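Local coordinates for putative methyltransferase (Porphyromonas gingivalis, PDB 3LL7), which is of unknown function but is probably a methyltransferase, carrying ferredoxin-like and THUMP-like regions toward its C-terminal end, at residues S289-V294 / L325-A330; R338-E343 / L404-A409; R317-N322 / M392-A397. One frame throughout, in Å; residues are numbered along the deposited sequence.

Interaction 1 of 3, residues S289-V294 / L325-A330; sequences SIDKYV and LYTSEA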
ATOM      1  N   SER A 289      18.000 -20.205  22.333  1.00 11.42           N
ATOM      2  CA  SER A 289      16.992 -20.270  23.388  1.00 11.86           C
ATOM      3  C   SER A 289      16.045 -19.073  23.340  1.00 11.40           C
ATOM      4  O   SER A 289      16.395 -17.983  22.853  1.00 10.27           O
ATOM      5  CB  SER A 289      17.657 -20.379  24.772  1.00 12.57           C
ATOM      6  OG  SER A 289      18.473 -19.242  24.992  1.00 15.09           O
ATOM      7  N   ILE A 290      14.833 -19.298  23.837  1.00 10.83           N
ATOM      8  CA  ILE A 290      13.791 -18.283  23.791  1.00 11.15           C
ATOM      9  C   ILE A 290      13.797 -17.500  25.081  1.00 10.72           C
ATOM     10  O   ILE A 290      14.107 -18.046  26.141  1.00 11.46           O
ATOM     11  CB  ILE A 290      12.381 -18.939  23.488  1.00 11.15           C
ATOM     12  CG1 ILE A 290      11.387 -17.936  22.858  1.00 11.51           C
ATOM     13  CG2 ILE A 290      11.786 -19.577  24.724  1.00 11.43           C
ATOM     14  CD1 ILE A 290      11.800 -17.424  21.439  1.00 12.56           C
ATOM     15  N   ASP A 291      13.451 -16.222  24.999  1.00 10.30           N
ATOM     16  CA  ASP A 291      13.334 -15.385  26.179  1.00 11.22           C
ATOM     17  C   ASP A 291      11.848 -15.076  26.452  1.00 10.41           C
ATOM     18  O   ASP A 291      10.941 -15.581  25.770  1.00 10.18           O
ATOM     19  CB  ASP A 291      14.160 -14.078  26.027  1.00 11.61           C
ATOM     20  CG  ASP A 291      15.658 -14.272  26.217  1.00 17.60           C
ATOM     21  OD1 ASP A 291      16.060 -15.020  27.117  1.00 20.27           O
ATOM     22  OD2 ASP A 291      16.457 -13.599  25.501  1.00 23.73           O
ATOM     23  N   LYS A 292      11.610 -14.228  27.435  1.00  9.34           N
ATOM     24  CA  LYS A 292      10.265 -13.956  27.936  1.00 10.12           C
ATOM     25  C   LYS A 292       9.374 -13.300  26.905  1.00  9.82           C
ATOM     26  O   LYS A 292       8.196 -13.611  26.814  1.00 10.20           O
ATOM     27  CB  LYS A 292      10.357 -12.991  29.127  1.00 10.68           C
ATOM     28  CG  LYS A 292       9.018 -12.734  29.811  1.00 13.65           C
ATOM     29  CD  LYS A 292       9.175 -11.896  31.096  1.00 18.75           C
ATOM     30  CE  LYS A 292       7.817 -11.674  31.727  1.00 22.30           C
ATOM     31  NZ  LYS A 292       7.802 -10.352  32.428  1.00 27.22           N
ATOM     32  N   TYR A 293       9.922 -12.317  26.197  1.00  9.32           N
ATOM     33  CA  TYR A 293       9.152 -11.600  25.165  1.00  9.04           C
ATOM     34  C   TYR A 293       9.513 -12.045  23.758  1.00  8.33           C
ATOM     35  O   TYR A 293      10.684 -12.328  23.438  1.00  7.32           O
ATOM     36  CB  TYR A 293       9.328 -10.067  25.357  1.00  9.62           C
ATOM     37  CG  TYR A 293       8.752  -9.611  26.687  1.00 11.66           C
ATOM     38  CD1 TYR A 293       7.381  -9.447  26.838  1.00 13.53           C
ATOM     39  CD2 TYR A 293       9.582  -9.360  27.805  1.00 12.10           C
ATOM     40  CE1 TYR A 293       6.826  -9.046  28.075  1.00 14.91           C
ATOM     41  CE2 TYR A 293       9.029  -8.951  29.054  1.00 12.70           C
ATOM     42  CZ  TYR A 293       7.661  -8.791  29.160  1.00 15.73           C
ATOM     43  OH  TYR A 293       7.091  -8.398  30.363  1.00 16.02           O
ATOM     44  N   VAL A 294       8.479 -12.152  22.924  1.00  7.35           N
ATOM     45  CA  VAL A 294       8.645 -12.538  21.540  1.00  7.55           C
ATOM     46  C   VAL A 294       8.052 -11.476  20.621  1.00  7.88           C
ATOM     47  O   VAL A 294       6.951 -10.993  20.862  1.00  9.16           O
ATOM     48  CB  VAL A 294       8.059 -13.965  21.276  1.00  6.73           C
ATOM     49  CG1 VAL A 294       8.194 -14.340  19.828  1.00  9.05           C
ATOM     50  CG2 VAL A 294       8.823 -14.976  22.124  1.00  6.47           C
ATOM     51  N   LEU A 325      11.807 -13.405  13.592  1.00  8.87           N
ATOM     52  CA  LEU A 325      11.255 -13.201  14.914  1.00  8.22           C
ATOM     53  C   LEU A 325      12.393 -12.868  15.850  1.00  8.96           C
ATOM     54  O   LEU A 325      13.538 -13.298  15.650  1.00  9.52           O
ATOM     55  CB  LEU A 325      10.630 -14.517  15.466  1.00  9.58           C
ATOM     56  CG  LEU A 325       9.377 -15.014  14.772  1.00 11.05           C
ATOM     57  CD1 LEU A 325       9.080 -16.421  15.420  1.00 13.50           C
ATOM     58  CD2 LEU A 325       8.207 -14.033  15.039  1.00 11.80           C
ATOM     59  N   TYR A 326      12.042 -12.167  16.904  1.00  8.75           N
ATOM     60  CA  TYR A 326      12.994 -11.669  17.890  1.00 10.03           C
ATOM     61  C   TYR A 326      12.546 -12.052  19.275  1.00  9.62           C
ATOM     62  O   TYR A 326      11.355 -12.322  19.497  1.00  9.13           O
ATOM     63  CB  TYR A 326      13.119 -10.142  17.793  1.00  9.74           C
ATOM     64  CG  TYR A 326      13.394  -9.697  16.395  1.00 11.33           C
ATOM     65  CD1 TYR A 326      14.709  -9.612  15.900  1.00 13.58           C
ATOM     66  CD2 TYR A 326      12.337  -9.408  15.543  1.00 12.23           C
ATOM     67  CE1 TYR A 326      14.952  -9.201  14.575  1.00 13.00           C
ATOM     68  CE2 TYR A 326      12.560  -9.008  14.224  1.00 14.07           C
ATOM     69  CZ  TYR A 326      13.855  -8.915  13.750  1.00 13.41           C
ATOM     70  OH  TYR A 326      14.066  -8.515  12.455  1.00 13.56           O
ATOM     71  N   THR A 327      13.488 -11.992  20.221  1.00  9.20           N
ATOM     72  CA  THR A 327      13.167 -12.283  21.608  1.00  8.47           C
ATOM     73  C   THR A 327      14.056 -11.451  22.555  1.00  9.98           C
ATOM     74  O   THR A 327      15.163 -11.048  22.187  1.00  9.86           O
ATOM     75  CB  THR A 327      13.287 -13.808  21.909  1.00  8.98           C
ATOM     76  OG1 THR A 327      12.692 -14.082  23.179  1.00  8.09           O
ATOM     77  CG2 THR A 327      14.746 -14.267  21.928  1.00  7.75           C
ATOM     78  N   SER A 328      13.569 -11.211  23.761  1.00 10.30           N
ATOM     79  CA  SER A 328      14.365 -10.501  24.774  1.00 12.56           C
ATOM     80  C   SER A 328      13.768 -10.746  26.136  1.00 12.71           C
ATOM     81  O   SER A 328      12.588 -11.076  26.254  1.00 12.80           O
ATOM     82  CB  SER A 328      14.385  -8.993  24.475  1.00 12.93           C
ATOM     83  OG  SER A 328      13.113  -8.425  24.777  1.00 17.21           O
ATOM     84  N   GLU A 329      14.586 -10.590  27.173  1.00 13.46           N
ATOM     85  CA  GLU A 329      14.132 -10.784  28.518  1.00 15.74           C
ATOM     86  C   GLU A 329      13.380  -9.543  29.013  1.00 16.18           C
ATOM     87  O   GLU A 329      12.425  -9.647  29.778  1.00 16.01           O
ATOM     88  CB  GLU A 329      15.334 -11.150  29.415  1.00 15.70           C
ATOM     89  CG  GLU A 329      15.003 -11.856  30.743  1.00 20.60           C
ATOM     90  CD  GLU A 329      14.048 -13.071  30.672  1.00 23.99           C
ATOM     91  OE1 GLU A 329      13.841 -13.721  29.595  1.00 23.74           O
ATOM     92  OE2 GLU A 329      13.509 -13.396  31.758  1.00 28.43           O
ATOM     93  N   ALA A 330      13.779  -8.376  28.534  1.00 17.19           N
ATOM     94  CA  ALA A 330      13.114  -7.136  28.929  1.00 18.57           C
ATOM     95  C   ALA A 330      12.071  -6.707  27.902  1.00 18.00           C
ATOM     96  O   ALA A 330      12.204  -6.954  26.723  1.00 17.72           O
ATOM     97  CB  ALA A 330      14.151  -6.015  29.161  1.00 18.70           C
TER
HETATM   98  O   HOH W   1      17.686 -10.435  26.145  1.00 19.27           O
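Thr327 places its hydroxyl between two backbone groups of 289-294: OG1 donates to Tyr293 O at 2.7 Å and accepts from Asp291 N at 2.9 Å. With chi1 at -168°, OG1 of Thr327 lies opposite its backbone N and beside its own carbonyl carbon, on the side of 289-294; CG2 is near Asp291. Tyr293 O is gripped twice, since Ser328 N also donates to it at 3.1 Å, and the two donors arrive from opposite faces of the carbonyl plane. The return bond, Tyr293 N to Ser328 O at 2.9 Å, completes a hydrogen-bonded antiparallel pair; Val294 and Thr327 form the non-hydrogen-bonded pair next to it. These pairs join strands 293-297 and 323-328, neighbours in the seven-stranded mixed sheet that the ferredoxin-like and THUMP-like regions build together, and strand 337-347 flanks the first of them on its other edge. Where the strands give way to loop, Glu329 folds back with a bend at chi2 (49°), and OE1 takes the Lys292 N-H at 3.1 Å from above the carboxylate plane. Glu329 OE1 is 3.6 Å from Asp291 OD1, with the carboxylates turned 71° apart, a closeness that may raise the pKa of one acid. Tyr293 directs its ring edge to Glu329 O, 3.5 Å from CD2, while the aliphatic part of Lys292 lies over one ring face and its NZ donates to the phenol oxygen.

Interaction 2 of 3, residues R338-E343 / L404-A409; sequences RTFVLE and LLLRKA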
ATOM      1  N   ARG A 338       4.080  -7.140  16.276  1.00 11.85           N
ATOM      2  CA  ARG A 338       3.288  -7.686  17.373  1.00 12.68           C
ATOM      3  C   ARG A 338       4.254  -8.100  18.469  1.00 11.09           C
ATOM      4  O   ARG A 338       5.339  -8.572  18.177  1.00 10.49           O
ATOM      5  CB  ARG A 338       2.513  -8.916  16.895  1.00 12.93           C
ATOM      6  CG  ARG A 338       1.451  -8.523  15.909  1.00 17.77           C
ATOM      7  CD  ARG A 338       0.453  -9.558  15.746  1.00 23.20           C
ATOM      8  NE  ARG A 338       0.952 -10.701  15.019  1.00 27.92           N
ATOM      9  CZ  ARG A 338       0.229 -11.799  14.845  1.00 32.49           C
ATOM     10  NH1 ARG A 338      -1.003 -11.856  15.355  1.00 34.01           N
ATOM     11  NH2 ARG A 338       0.717 -12.835  14.170  1.00 32.68           N
ATOM     12  N   THR A 339       3.859  -7.902  19.715  1.00 11.71           N
ATOM     13  CA  THR A 339       4.655  -8.349  20.853  1.00 11.90           C
ATOM     14  C   THR A 339       3.868  -9.371  21.682  1.00 11.06           C
ATOM     15  O   THR A 339       2.685  -9.186  21.970  1.00 11.73           O
ATOM     16  CB  THR A 339       5.042  -7.166  21.782  1.00 12.37           C
ATOM     17  OG1 THR A 339       5.667  -6.148  20.993  1.00 14.51           O
ATOM     18  CG2 THR A 339       6.015  -7.651  22.868  1.00 11.55           C
ATOM     19  N   PHE A 340       4.566 -10.428  22.076  1.00 10.49           N
ATOM     20  CA  PHE A 340       3.970 -11.555  22.785  1.00  9.14           C
ATOM     21  C   PHE A 340       4.766 -11.864  24.045  1.00  8.60           C
ATOM     22  O   PHE A 340       5.967 -11.589  24.131  1.00  9.08           O
ATOM     23  CB  PHE A 340       3.989 -12.833  21.941  1.00 10.78           C
ATOM     24  CG  PHE A 340       3.290 -12.727  20.600  1.00  9.00           C
ATOM     25  CD1 PHE A 340       1.943 -13.070  20.473  1.00  9.97           C
ATOM     26  CD2 PHE A 340       4.007 -12.357  19.454  1.00 11.58           C
ATOM     27  CE1 PHE A 340       1.291 -13.026  19.217  1.00 11.54           C
ATOM     28  CE2 PHE A 340       3.385 -12.323  18.185  1.00 12.13           C
ATOM     29  CZ  PHE A 340       2.025 -12.641  18.058  1.00 13.76           C
ATOM     30  N   VAL A 341       4.086 -12.495  24.992  1.00  8.71           N
ATOM     31  CA  VAL A 341       4.744 -13.133  26.118  1.00  8.42           C
ATOM     32  C   VAL A 341       4.809 -14.602  25.848  1.00  8.00           C
ATOM     33  O   VAL A 341       3.806 -15.236  25.483  1.00  8.68           O
ATOM     34  CB  VAL A 341       3.981 -12.946  27.412  1.00  9.09           C
ATOM     35  CG1 VAL A 341       4.753 -13.646  28.561  1.00 10.41           C
ATOM     36  CG2 VAL A 341       3.796 -11.447  27.691  1.00 11.90           C
ATOM     37  N   LEU A 342       5.997 -15.152  26.021  1.00  8.78           N
ATOM     38  CA  LEU A 342       6.219 -16.596  25.808  1.00  9.05           C
ATOM     39  C   LEU A 342       5.570 -17.397  26.958  1.00  9.55           C
ATOM     40  O   LEU A 342       5.860 -17.136  28.125  1.00  9.00           O
ATOM     41  CB  LEU A 342       7.715 -16.904  25.786  1.00  9.80           C
ATOM     42  CG  LEU A 342       7.799 -18.417  25.497  1.00 14.63           C
ATOM     43  CD1 LEU A 342       7.865 -18.841  24.003  1.00 15.06           C
ATOM     44  CD2 LEU A 342       8.714 -19.196  26.394  1.00 16.07           C
ATOM     45  N   GLU A 343       4.714 -18.358  26.623  1.00  8.51           N
ATOM     46  CA  GLU A 343       4.096 -19.245  27.666  1.00  9.39           C
ATOM     47  C   GLU A 343       4.729 -20.629  27.692  1.00  9.94           C
ATOM     48  O   GLU A 343       5.023 -21.151  28.774  1.00 10.80           O
ATOM     49  CB  GLU A 343       2.582 -19.377  27.474  1.00  9.34           C
ATOM     50  CG  GLU A 343       1.870 -18.044  27.574  1.00 12.31           C
ATOM     51  CD  GLU A 343       0.364 -18.144  27.758  1.00 17.38           C
ATOM     52  OE1 GLU A 343      -0.267 -19.163  27.361  1.00 17.70           O
ATOM     53  OE2 GLU A 343      -0.195 -17.162  28.299  1.00 19.57           O
ATOM     54  N   LEU A 404       6.030 -22.309  19.539  1.00  9.41           N
ATOM     55  CA  LEU A 404       5.878 -21.408  20.700  1.00  9.37           C
ATOM     56  C   LEU A 404       4.412 -21.170  20.955  1.00  9.52           C
ATOM     57  O   LEU A 404       3.650 -20.857  20.028  1.00 10.36           O
ATOM     58  CB  LEU A 404       6.562 -20.052  20.438  1.00  8.48           C
ATOM     59  CG  LEU A 404       7.980 -20.054  19.819  1.00 11.48           C
ATOM     60  CD1 LEU A 404       8.434 -18.579  19.614  1.00 12.85           C
ATOM     61  CD2 LEU A 404       8.945 -20.803  20.769  1.00  9.91           C
ATOM     62  N   LEU A 405       4.033 -21.298  22.225  1.00  8.13           N
ATOM     63  CA  LEU A 405       2.707 -20.873  22.699  1.00  7.85           C
ATOM     64  C   LEU A 405       2.860 -19.476  23.279  1.00  7.25           C
ATOM     65  O   LEU A 405       3.650 -19.269  24.195  1.00  7.80           O
ATOM     66  CB  LEU A 405       2.151 -21.849  23.758  1.00  7.84           C
ATOM     67  CG  LEU A 405       0.729 -21.444  24.213  1.00  9.20           C
ATOM     68  CD1 LEU A 405      -0.227 -21.603  22.995  1.00 10.61           C
ATOM     69  CD2 LEU A 405       0.269 -22.339  25.372  1.00 11.36           C
ATOM     70  N   LEU A 406       2.133 -18.524  22.677  1.00  7.59           N
ATOM     71  CA  LEU A 406       2.301 -17.083  22.935  1.00  8.32           C
ATOM     72  C   LEU A 406       0.972 -16.470  23.346  1.00  7.95           C
ATOM     73  O   LEU A 406      -0.065 -16.891  22.857  1.00  9.15           O
ATOM     74  CB  LEU A 406       2.771 -16.384  21.631  1.00  6.73           C
ATOM     75  CG  LEU A 406       4.054 -16.954  20.993  1.00  8.56           C
ATOM     76  CD1 LEU A 406       4.331 -16.241  19.677  1.00  7.58           C
ATOM     77  CD2 LEU A 406       5.217 -16.802  21.976  1.00  9.13           C
ATOM     78  N   ARG A 407       0.996 -15.475  24.227  1.00  9.26           N
ATOM     79  CA  ARG A 407      -0.150 -14.583  24.410  1.00  9.28           C
ATOM     80  C   ARG A 407       0.272 -13.147  24.068  1.00  9.87           C
ATOM     81  O   ARG A 407       1.438 -12.832  24.141  1.00  8.56           O
ATOM     82  CB  ARG A 407      -0.722 -14.675  25.834  1.00 10.38           C
ATOM     83  CG  ARG A 407       0.124 -14.085  26.913  1.00 12.25           C
ATOM     84  CD  ARG A 407      -0.688 -13.964  28.223  1.00 13.39           C
ATOM     85  NE  ARG A 407       0.117 -13.269  29.214  1.00 17.78           N
ATOM     86  CZ  ARG A 407       1.020 -13.857  29.995  1.00 20.13           C
ATOM     87  NH1 ARG A 407       1.724 -13.131  30.871  1.00 18.17           N
ATOM     88  NH2 ARG A 407       1.225 -15.173  29.906  1.00 20.02           N
ATOM     89  N   LYS A 408      -0.669 -12.284  23.691  1.00 12.06           N
ATOM     90  CA  LYS A 408      -0.353 -10.862  23.444  1.00 14.45           C
ATOM     91  C   LYS A 408       0.269 -10.181  24.658  1.00 16.01           C
ATOM     92  O   LYS A 408      -0.114 -10.454  25.786  1.00 15.63           O
ATOM     93  CB  LYS A 408      -1.601 -10.074  23.066  1.00 15.83           C
ATOM     94  CG  LYS A 408      -2.314 -10.624  21.852  1.00 19.96           C
ATOM     95  CD  LYS A 408      -3.750 -10.096  21.888  1.00 25.78           C
ATOM     96  CE  LYS A 408      -4.553 -10.608  20.701  1.00 29.34           C
ATOM     97  NZ  LYS A 408      -5.961 -10.174  20.906  1.00 31.26           N
ATOM     98  N   ALA A 409       1.215  -9.292  24.417  1.00 17.25           N
ATOM     99  CA  ALA A 409       1.872  -8.582  25.496  1.00 20.67           C
ATOM    100  C   ALA A 409       0.983  -7.487  26.125  1.00 22.36           C
ATOM    101  O   ALA A 409       1.165  -7.155  27.303  1.00 24.29           O
ATOM    102  CB  ALA A 409       3.199  -8.015  25.021  1.00 20.68           C
TER
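Arg407 and Glu343 meet in a salt bridge; chi1 of 71° places CG of Arg407 between its backbone N and carbonyl carbon, and the chain then runs extended to NE alongside Val341, both side chains pointing the same way. Val341 CG1 covers one guanidinium face near its rim, 3.8 Å from Arg407 NH1. The NH2 of Arg407 donates at 2.9 Å to Glu343 OE2, with the oxygen close to the guanidinium plane and approached on its anti side; the N-H...O angle is 165°. Glu343 OE1 has a separate partner, Lys389 on the next strand, so the carboxylate is shared between two cations. Backbone bonds confirm the antiparallel register: Val341 and Arg407 bond in both directions, Glu343 N reaches Leu405 O, and Ala409 N reaches Thr339 O. Strands 337-347 and 401-408, both from the THUMP-like region, are thus neighbours in the seven-stranded mixed sheet, which ferredoxin-like strands share; 401-408 ends close to the C-terminus. Leu406 turns to the other face of the sheet and sets CD1 over the Phe340 ring, 3.9 Å from its centroid and 18° off the normal, a CH-pi contact; its CB comes 3.6 Å from Phe340 CD1. Leu342 CD1 also packs on that side, lying 3.9 Å from Leu406 CD2 and the same distance from Leu404 CD2. At the far end, Thr339 CG2 rests 3.6 Å from Ala409 CB.

Interaction 3 of 3, residues R317-N322 / M392-A397; sequences RKLHPN and MGTTMA. With FMT (formic acid), chain J.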
ATOM      1  N   ARG A 317      17.369 -10.179  20.419  1.00 12.04           N
ATOM      2  CA  ARG A 317      18.076 -11.306  19.827  1.00 12.64           C
ATOM      3  C   ARG A 317      17.177 -11.882  18.739  1.00 13.09           C
ATOM      4  O   ARG A 317      15.964 -11.955  18.925  1.00 14.51           O
ATOM      5  CB  ARG A 317      18.326 -12.391  20.900  1.00 13.13           C
ATOM      6  CG  ARG A 317      19.387 -11.956  21.937  1.00 17.23           C
ATOM      7  CD  ARG A 317      19.208 -12.641  23.262  1.00 23.46           C
ATOM      8  NE  ARG A 317      19.605 -14.054  23.304  1.00 28.51           N
ATOM      9  CZ  ARG A 317      20.846 -14.531  23.124  1.00 31.46           C
ATOM     10  NH1 ARG A 317      21.858 -13.727  22.795  1.00 32.56           N
ATOM     11  NH2 ARG A 317      21.073 -15.839  23.251  1.00 30.71           N
ATOM     12  N   LYS A 318      17.755 -12.267  17.607  1.00 12.49           N
ATOM     13  CA  LYS A 318      16.956 -12.822  16.506  1.00 11.24           C
ATOM     14  C   LYS A 318      17.090 -14.337  16.579  1.00 10.00           C
ATOM     15  O   LYS A 318      18.134 -14.839  16.997  1.00  9.53           O
ATOM     16  CB  LYS A 318      17.466 -12.307  15.164  1.00 11.49           C
ATOM     17  CG  LYS A 318      16.547 -12.629  14.000  1.00 10.32           C
ATOM     18  CD  LYS A 318      16.872 -11.652  12.821  1.00 11.07           C
ATOM     19  CE  LYS A 318      15.853 -11.804  11.681  1.00 10.76           C
ATOM     20  NZ  LYS A 318      16.097 -13.007  10.886  1.00 10.16           N
ATOM     21  N   LEU A 319      16.044 -15.079  16.212  1.00  9.80           N
ATOM     22  CA  LEU A 319      16.087 -16.534  16.362  1.00 10.12           C
ATOM     23  C   LEU A 319      17.055 -17.236  15.398  1.00 10.09           C
ATOM     24  O   LEU A 319      17.750 -18.157  15.789  1.00  9.53           O
ATOM     25  CB  LEU A 319      14.673 -17.107  16.222  1.00 11.03           C
ATOM     26  CG  LEU A 319      13.870 -17.129  17.530  1.00 13.06           C
ATOM     27  CD1 LEU A 319      13.901 -15.888  18.377  1.00 14.39           C
ATOM     28  CD2 LEU A 319      12.381 -17.603  17.276  1.00 12.50           C
ATOM     29  N   HIS A 320      17.090 -16.782  14.146  1.00  9.42           N
ATOM     30  CA  HIS A 320      17.819 -17.456  13.080  1.00  9.76           C
ATOM     31  C   HIS A 320      17.827 -16.456  11.917  1.00  9.40           C
ATOM     32  O   HIS A 320      16.913 -15.631  11.816  1.00  9.58           O
ATOM     33  CB  HIS A 320      17.049 -18.735  12.669  1.00  9.28           C
ATOM     34  CG  HIS A 320      17.737 -19.601  11.645  1.00  8.90           C
ATOM     35  ND1 HIS A 320      17.722 -19.320  10.295  1.00 10.96           N
ATOM     36  CD2 HIS A 320      18.411 -20.769  11.776  1.00  9.32           C
ATOM     37  CE1 HIS A 320      18.378 -20.264   9.641  1.00 11.19           C
ATOM     38  NE2 HIS A 320      18.808 -21.159  10.520  1.00 12.26           N
ATOM     39  N   PRO A 321      18.845 -16.511  11.041  1.00  9.01           N
ATOM     40  CA  PRO A 321      18.846 -15.572   9.890  1.00  9.09           C
ATOM     41  C   PRO A 321      17.598 -15.650   9.038  1.00  9.82           C
ATOM     42  O   PRO A 321      17.179 -14.631   8.465  1.00  9.03           O
ATOM     43  CB  PRO A 321      20.046 -16.027   9.044  1.00  9.22           C
ATOM     44  CG  PRO A 321      20.994 -16.696  10.050  1.00 10.08           C
ATOM     45  CD  PRO A 321      20.072 -17.331  11.107  1.00  9.83           C
ATOM     46  N   ASN A 322      17.023 -16.857   8.915  1.00  9.91           N
ATOM     47  CA  ASN A 322      15.758 -17.014   8.152  1.00  9.83           C
ATOM     48  C   ASN A 322      14.453 -17.029   9.010  1.00  8.09           C
ATOM     49  O   ASN A 322      13.349 -17.104   8.436  1.00  7.58           O
ATOM     50  CB  ASN A 322      15.830 -18.252   7.281  1.00  9.71           C
ATOM     51  CG  ASN A 322      16.983 -18.161   6.239  1.00 12.44           C
ATOM     52  OD1 ASN A 322      17.268 -17.086   5.724  1.00 13.91           O
ATOM     53  ND2 ASN A 322      17.625 -19.264   5.960  1.00 15.05           N
HETATM   54  N   MSE A 392       3.105 -20.556  17.338  1.00  8.35           N
HETATM   55  CA  MSE A 392       4.050 -20.040  16.341  1.00  8.46           C
HETATM   56  C   MSE A 392       5.066 -21.122  15.984  1.00  7.62           C
HETATM   57  O   MSE A 392       5.832 -21.597  16.838  1.00  9.13           O
HETATM   58  CB  MSE A 392       4.786 -18.783  16.888  1.00  7.37           C
HETATM   59  CG  MSE A 392       5.989 -18.337  16.016  1.00  7.98           C
HETATM   60 SE   MSE A 392       5.415 -17.422  14.418  0.75  9.42          SE
HETATM   61  CE  MSE A 392       4.695 -15.825  15.203  1.00 10.40           C
ATOM     62  N   GLY A 393       5.117 -21.517  14.727  1.00  9.09           N
ATOM     63  CA  GLY A 393       6.154 -22.493  14.323  1.00  8.94           C
ATOM     64  C   GLY A 393       7.363 -21.713  13.830  1.00  9.67           C
ATOM     65  O   GLY A 393       7.214 -20.822  13.016  1.00 11.28           O
ATOM     66  N   THR A 394       8.551 -22.067  14.302  1.00  9.19           N
ATOM     67  CA  THR A 394       9.758 -21.341  13.928  1.00  8.69           C
ATOM     68  C   THR A 394      10.978 -22.223  14.151  1.00  8.55           C
ATOM     69  O   THR A 394      10.827 -23.397  14.531  1.00  8.67           O
ATOM     70  CB  THR A 394       9.833 -19.972  14.674  1.00  8.20           C
ATOM     71  OG1 THR A 394      10.864 -19.136  14.096  1.00  9.51           O
ATOM     72  CG2 THR A 394      10.070 -20.157  16.162  1.00 10.54           C
ATOM     73  N   THR A 395      12.156 -21.644  13.894  1.00  7.21           N
ATOM     74  CA  THR A 395      13.434 -22.347  13.956  1.00  7.91           C
ATOM     75  C   THR A 395      14.408 -21.506  14.752  1.00  7.81           C
ATOM     76  O   THR A 395      14.566 -20.286  14.484  1.00  8.22           O
ATOM     77  CB  THR A 395      13.993 -22.567  12.549  1.00  8.26           C
ATOM     78  OG1 THR A 395      13.013 -23.244  11.754  1.00  9.36           O
ATOM     79  CG2 THR A 395      15.294 -23.417  12.597  1.00  8.73           C
HETATM   80  N   MSE A 396      15.072 -22.153  15.725  1.00  6.68           N
HETATM   81  CA  MSE A 396      16.058 -21.488  16.574  1.00  6.60           C
HETATM   82  C   MSE A 396      17.423 -21.481  15.851  1.00  7.19           C
HETATM   83  O   MSE A 396      17.566 -22.102  14.800  1.00  7.40           O
HETATM   84  CB  MSE A 396      16.178 -22.212  17.944  1.00  6.77           C
HETATM   85  CG  MSE A 396      14.835 -22.410  18.656  1.00  9.32           C
HETATM   86 SE   MSE A 396      13.881 -20.741  18.917  0.75  8.35          SE
HETATM   87  CE  MSE A 396      15.040 -19.892  20.196  1.00 10.72           C
ATOM     88  N   ALA A 397      18.417 -20.809  16.438  1.00  6.61           N
ATOM     89  CA  ALA A 397      19.664 -20.518  15.739  1.00  7.44           C
ATOM     90  C   ALA A 397      20.424 -21.778  15.344  1.00  8.29           C
ATOM     91  O   ALA A 397      21.154 -21.768  14.353  1.00  9.09           O
ATOM     92  CB  ALA A 397      20.548 -19.625  16.602  1.00  6.88           C
TER
HETATM   93  C   FMT J 510      16.739 -22.769   7.787  1.00 38.69           C
HETATM   94  O1  FMT J 510      16.133 -23.109   8.806  1.00 38.13           O
HETATM   95  O2  FMT J 510      16.388 -21.852   7.040  1.00 38.81           O
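Met396 curls back on Leu319 through bends at chi2 (-56°) and chi3 (-68°), although its CB points away from 317-322. The curl brings Met396 SE, a selenomethionine selenium, to 3.8 Å from Leu319 CD2, the two side chains crossing obliquely. Leu319 CD2 also meets Thr394 CG2 at 3.6 Å, the two side chains crossing at about a right angle, so one leucine branch is held between neighbouring groups of 392-397. Thr394 OG1 is satisfied outside the contact, by the carbonyl of Arg368. His320 has CG opposite its backbone N; with chi1 at -175° the imidazole swings toward 392-397, and its edge, at CD2, is 3.4 Å from Met396 O, while His320 CB stands 3.4 Å from Thr395 O. No hydrogen bond links the two segments: Leu319 O and Ala397 N approach to 2.8 Å, but the angle is poor. The chain turns a corner at Leu319, and strands 317-320 and 389-395 are not partners in the seven-stranded mixed sheet; the contact closes across the sheet by packing between its ferredoxin-like and THUMP-like regions. Within 317-322 the turn is pinned by Asn322 N, which donates to His320 ND1 at 2.9 Å close to the ring plane, and by Lys318 NZ, which donates to His320 O. A neutral ring with its proton on NE2 would probably fit the first of these bonds. A formic acid molecule, probably from the crystallisation liquor, accepts from Asn322 ND2 at 3.1 Å; Asn369 is a second donor to it, and His320 CE1 lies 3.5 Å from its carbon.

All three contacts belong to one mixed sheet near the C-terminal end. Interactions 1 and 2 pair adjacent strands and share a border, where segment 289-294 bonds to 337-347 through Val294 O with Phe340 N and Lys292 O with Leu342 N. Interaction 3 joins non-adjacent strands: 317-320 borders 323-328 of interaction 1, and 389-395 borders 401-408 of interaction 2. Chemistry follows location. The first two are partly buried and rely on backbone bonding, with a threonine hydroxyl and close acids in interaction 1, and a salt bridge on one face and apolar packing on the other in interaction 2. Interaction 3 is buried, smaller and chiefly van der Waals.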